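Local coordinates for flavohemoprotein (Vibrio cholerae O1 biovar El Tor, PDB 4EH1) that probably detoxifies nitric oxide, turning it into nitrate with O2 and NAD(P)H, and is seen here as its C-terminal FAD- and NAD(P)H-binding reductase part, at residues 134-138 / 139-143; 162-165 / 166-170. All blocks are in the same frame, centred on the assembly; numbering follows the deposited sequence.

Contact 1. Residues 134-138 / 139-143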
loop_
_atom_site.group_PDB
_atom_site.type_symbol
_atom_site.label_atom_id
_atom_site.label_comp_id
_atom_site.label_asym_id
_atom_site.label_seq_id
_atom_site.Cartn_x
_atom_site.Cartn_y
_atom_site.Cartn_z
ATOM N N HIS A 134 -18.636 -3.096 6.782
ATOM C CA HIS A 134 -18.096 -4.337 7.332
ATOM C C HIS A 134 -18.888 -4.855 8.532
ATOM O O HIS A 134 -19.082 -6.077 8.678
ATOM C CB HIS A 134 -16.615 -4.221 7.673
ATOM C CG HIS A 134 -15.718 -4.334 6.483
ATOM N ND1 HIS A 134 -15.589 -5.502 5.757
ATOM C CD2 HIS A 134 -14.896 -3.429 5.893
ATOM C CE1 HIS A 134 -14.720 -5.316 4.778
ATOM N NE2 HIS A 134 -14.299 -4.061 4.829
ATOM N N THR A 135 -19.363 -3.932 9.369
ATOM C CA THR A 135 -20.163 -4.301 10.551
ATOM C C THR A 135 -21.506 -4.893 10.125
ATOM O O THR A 135 -21.940 -5.899 10.665
ATOM C CB THR A 135 -20.436 -3.082 11.478
ATOM O OG1 THR A 135 -19.193 -2.498 11.836
ATOM C CG2 THR A 135 -21.160 -3.529 12.766
ATOM N N LEU A 136 -22.155 -4.265 9.145
ATOM C CA LEU A 136 -23.456 -4.736 8.686
ATOM C C LEU A 136 -23.316 -6.074 7.978
ATOM O O LEU A 136 -24.234 -6.867 8.007
ATOM C CB LEU A 136 -24.114 -3.701 7.765
ATOM C CG LEU A 136 -24.420 -2.353 8.443
ATOM C CD1 LEU A 136 -25.104 -1.379 7.456
ATOM C CD2 LEU A 136 -25.286 -2.493 9.675
ATOM N N ALA A 137 -22.165 -6.317 7.342
ATOM C CA ALA A 137 -21.928 -7.599 6.671
ATOM C C ALA A 137 -21.866 -8.714 7.717
ATOM O O ALA A 137 -22.539 -9.745 7.604
ATOM C CB ALA A 137 -20.637 -7.564 5.888
ATOM N N LYS A 138 -21.054 -8.469 8.734
ATOM C CA LYS A 138 -20.907 -9.344 9.879
ATOM C C LYS A 138 -22.266 -9.686 10.513
ATOM O O LYS A 138 -22.505 -10.825 10.903
ATOM C CB LYS A 138 -19.969 -8.668 10.887
ATOM C CG LYS A 138 -19.747 -9.428 12.172
ATOM C CD LYS A 138 -18.731 -8.719 13.066
ATOM C CE LYS A 138 -17.383 -8.502 12.367
ATOM N NZ LYS A 138 -16.310 -8.063 13.338
ATOM N N GLN A 139 -23.154 -8.698 10.586
ATOM C CA GLN A 139 -24.467 -8.849 11.208
ATOM C C GLN A 139 -25.551 -9.317 10.254
ATOM O O GLN A 139 -26.724 -9.385 10.626
ATOM C CB GLN A 139 -24.877 -7.541 11.905
ATOM C CG GLN A 139 -23.984 -7.270 13.098
ATOM C CD GLN A 139 -24.116 -5.871 13.655
ATOM O OE1 GLN A 139 -24.924 -5.068 13.184
ATOM N NE2 GLN A 139 -23.315 -5.568 14.666
ATOM N N ASN A 140 -25.158 -9.643 9.032
ATOM C CA ASN A 140 -26.116 -10.075 8.014
ATOM C C ASN A 140 -27.293 -9.154 7.793
ATOM O O ASN A 140 -28.414 -9.605 7.585
ATOM C CB ASN A 140 -26.626 -11.467 8.377
ATOM C CG ASN A 140 -25.541 -12.481 8.306
ATOM O OD1 ASN A 140 -24.828 -12.550 7.303
ATOM N ND2 ASN A 140 -25.377 -13.269 9.376
ATOM N N LYS A 141 -27.034 -7.854 7.832
ATOM C CA LYS A 141 -28.083 -6.874 7.688
ATOM C C LYS A 141 -28.567 -6.899 6.251
ATOM O O LYS A 141 -27.771 -6.963 5.327
ATOM C CB LYS A 141 -27.513 -5.493 8.021
ATOM C CG LYS A 141 -28.407 -4.319 7.692
ATOM C CD LYS A 141 -29.497 -4.149 8.730
ATOM C CE LYS A 141 -30.198 -2.810 8.532
ATOM N NZ LYS A 141 -31.465 -2.751 9.330
ATOM N N SER A 142 -29.870 -6.864 6.045
ATOM C CA SER A 142 -30.369 -6.728 4.688
ATOM C C SER A 142 -30.902 -5.285 4.453
ATOM O O SER A 142 -31.048 -4.499 5.393
ATOM C CB SER A 142 -31.447 -7.784 4.440
ATOM O OG SER A 142 -32.662 -7.345 4.988
ATOM N N GLY A 143 -31.168 -4.930 3.205
ATOM C CA GLY A 143 -31.691 -3.609 2.884
ATOM C C GLY A 143 -30.664 -2.480 3.014
ATOM O O GLY A 143 -30.940 -1.433 3.608
#

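Contact 2. Residues 162-165 / 166-170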
loop_
_atom_site.group_PDB
_atom_site.type_symbol
_atom_site.label_atom_id
_atom_site.label_comp_id
_atom_site.label_asym_id
_atom_site.label_seq_id
_atom_site.Cartn_x
_atom_site.Cartn_y
_atom_site.Cartn_z
ATOM N N THR A 162 -15.403 -3.018 -1.559
ATOM C CA THR A 162 -16.819 -2.711 -1.491
ATOM C C THR A 162 -17.629 -3.577 -2.466
ATOM O O THR A 162 -18.691 -4.079 -2.114
ATOM C CB THR A 162 -17.040 -1.199 -1.723
ATOM O OG1 THR A 162 -16.459 -0.493 -0.629
ATOM C CG2 THR A 162 -18.522 -0.821 -1.806
ATOM N N ALA A 163 -17.112 -3.765 -3.674
ATOM C CA ALA A 163 -17.789 -4.570 -4.682
ATOM C C ALA A 163 -17.987 -5.978 -4.132
ATOM O O ALA A 163 -19.054 -6.566 -4.276
ATOM C CB ALA A 163 -16.974 -4.631 -5.988
ATOM N N GLN A 164 -16.955 -6.502 -3.482
ATOM C CA GLN A 164 -17.041 -7.849 -2.933
ATOM C C GLN A 164 -18.114 -7.950 -1.857
ATOM O O GLN A 164 -18.920 -8.874 -1.895
ATOM C CB GLN A 164 -15.688 -8.338 -2.417
ATOM C CG GLN A 164 -14.646 -8.508 -3.515
ATOM C CD GLN A 164 -13.460 -9.367 -3.066
ATOM O OE1 GLN A 164 -12.302 -9.128 -3.454
ATOM N NE2 GLN A 164 -13.752 -10.378 -2.242
ATOM N N LEU A 165 -18.130 -6.999 -0.922
ATOM C CA LEU A 165 -19.138 -6.990 0.141
ATOM C C LEU A 165 -20.501 -6.968 -0.458
ATOM O O LEU A 165 -21.360 -7.759 -0.100
ATOM C CB LEU A 165 -19.013 -5.771 1.046
ATOM C CG LEU A 165 -17.903 -5.858 2.088
ATOM C CD1 LEU A 165 -17.774 -4.562 2.890
ATOM C CD2 LEU A 165 -18.121 -7.088 3.019
ATOM N N ILE A 166 -20.691 -6.050 -1.392
ATOM C CA ILE A 166 -21.979 -5.917 -2.040
ATOM C C ILE A 166 -22.380 -7.193 -2.722
ATOM O O ILE A 166 -23.507 -7.638 -2.566
ATOM C CB ILE A 166 -22.008 -4.703 -3.011
ATOM C CG1 ILE A 166 -22.275 -3.458 -2.178
ATOM C CG2 ILE A 166 -23.147 -4.843 -4.008
ATOM C CD1 ILE A 166 -21.445 -2.360 -2.507
ATOM N N ALA A 167 -21.444 -7.794 -3.456
ATOM C CA ALA A 167 -21.700 -9.042 -4.145
ATOM C C ALA A 167 -21.956 -10.174 -3.162
ATOM O O ALA A 167 -22.625 -11.122 -3.502
ATOM C CB ALA A 167 -20.534 -9.418 -5.077
ATOM N N GLN A 168 -21.422 -10.072 -1.953
ATOM C CA GLN A 168 -21.615 -11.113 -0.952
ATOM C C GLN A 168 -22.908 -10.972 -0.169
ATOM O O GLN A 168 -23.512 -11.988 0.162
ATOM C CB GLN A 168 -20.451 -11.165 0.029
ATOM C CG GLN A 168 -19.250 -11.875 -0.533
ATOM C CD GLN A 168 -18.022 -11.695 0.334
ATOM O OE1 GLN A 168 -18.130 -11.458 1.542
ATOM N NE2 GLN A 168 -16.846 -11.793 -0.279
ATOM N N GLN A 169 -23.333 -9.732 0.098
ATOM C CA GLN A 169 -24.468 -9.451 1.005
ATOM C C GLN A 169 -25.806 -9.202 0.306
ATOM O O GLN A 169 -26.815 -8.986 0.978
ATOM C CB GLN A 169 -24.169 -8.221 1.894
ATOM C CG GLN A 169 -22.943 -8.381 2.818
ATOM C CD GLN A 169 -23.064 -9.601 3.727
ATOM O OE1 GLN A 169 -24.144 -9.879 4.279
ATOM N NE2 GLN A 169 -21.978 -10.356 3.858
ATOM N N GLY A 170 -25.818 -9.170 -1.027
ATOM C CA GLY A 170 -27.032 -8.827 -1.752
ATOM C C GLY A 170 -27.512 -7.385 -1.550
ATOM O O GLY A 170 -28.710 -7.109 -1.485
#

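Contact 1. Residues 134-138 / 139-143
Asn140, a non-glycine residue with positive phi, turns the chain back over Ala137 and Leu136 in a Schellman motif that ends helix 126-138. It stands at the C-prime position, and two backbone bonds close the motif. Lys141 N reaches back to Leu136 O at 3.0 Å, almost straight at 173°. Inside that wider turn, Asn140 N bonds to Ala137 O at 3.0 Å, arriving well above the carbonyl plane. One step earlier, Gln139 N still makes a helical bond to Thr135 O of 3.1 Å, although Gln139 is the first residue to leave helical backbone angles.

The hydrophobic part of the motif comes from Leu136 and the aliphatic stem of Lys141, which lie side by side and point the same way. Their CB atoms meet at 3.9 Å, and Leu136 CD2 rests on CB and CG of the lysine. Tyr110 touches both side chains, and Trp171 adds to the cover over Leu136. The lysine chain starts with CG opposite N (chi1 170°), bends at chi2 and leads away from the helix; its NZ forms a salt bridge with Glu112 and a hydrogen bond to Arg115 O.

On the neighbouring flank of the helix end, Gln139 runs alongside Thr135, whose hydroxyl is bonded back to Ala131 O. Gln139 CG lies beside its own backbone N (chi1 -68°), and the chain is extended from there, which brings its amide alongside the threonine methyl: Gln139 NE2 lies 3.5 Å from Thr135 CG2.

Contact 2. Residues 162-165 / 166-170
Thr162 and Ile166 sit one turn apart on helix 159-169, the helix of a beta-alpha-beta unit between strands 144-150 and 172-177, and their side chains run side by side. Ile166 CG1 lies beside its backbone N (chi1 -82°), while chi2, at 135°, falls off the usual staggered positions. This rotation leaves CD1 over Thr162 O at 3.3 Å. Both side chains also touch Gln173 of strand 172-177. Thr162 OG1, on the other branch, takes a hydrogen bond from Gln130.

Gln164 and Gln168 repeat the spacing on a more exposed face. Both chains are extended beyond CG and point the same way, but their amide planes are turned 64° apart and the two NE2 atoms stay 3.9 Å from each other. Gln164 OE1 is held instead by Gln160. Gln169 differs: its CG, set beside the backbone N, lies 3.4 Å from Leu165 O, and a bend at chi2 then turns the amide aside.

The backbone beneath is regular at first, with Ile166 N to Thr162 O nearly straight at 2.9 Å. Near the C-terminal end Leu165 O accepts two N-H groups, a weak one from Gln168 N and a firmer one from Gln169 N at 2.8 Å.

Both contacts belong to the NAD-binding part of the reductase region, with centres 10 Å apart on the same side of the chain's centre. Contact 1 comes first, at the exit of helix 126-138 into the loop before strand 144-150; contact 2 follows on helix 159-169, which leads toward strand 172-177. These strands are neighbours in the parallel sheet, and the C-terminal ends of the two helices pack together. Leu165 CD1 meets His134 CE1 at 3.7 Å, and Leu165 CD2 meets Ala137 CB at 3.8 Å. Gln169 lies against Ala137 and Asn140. Through these side chains two successive helices of the NAD-binding domain are held against each other.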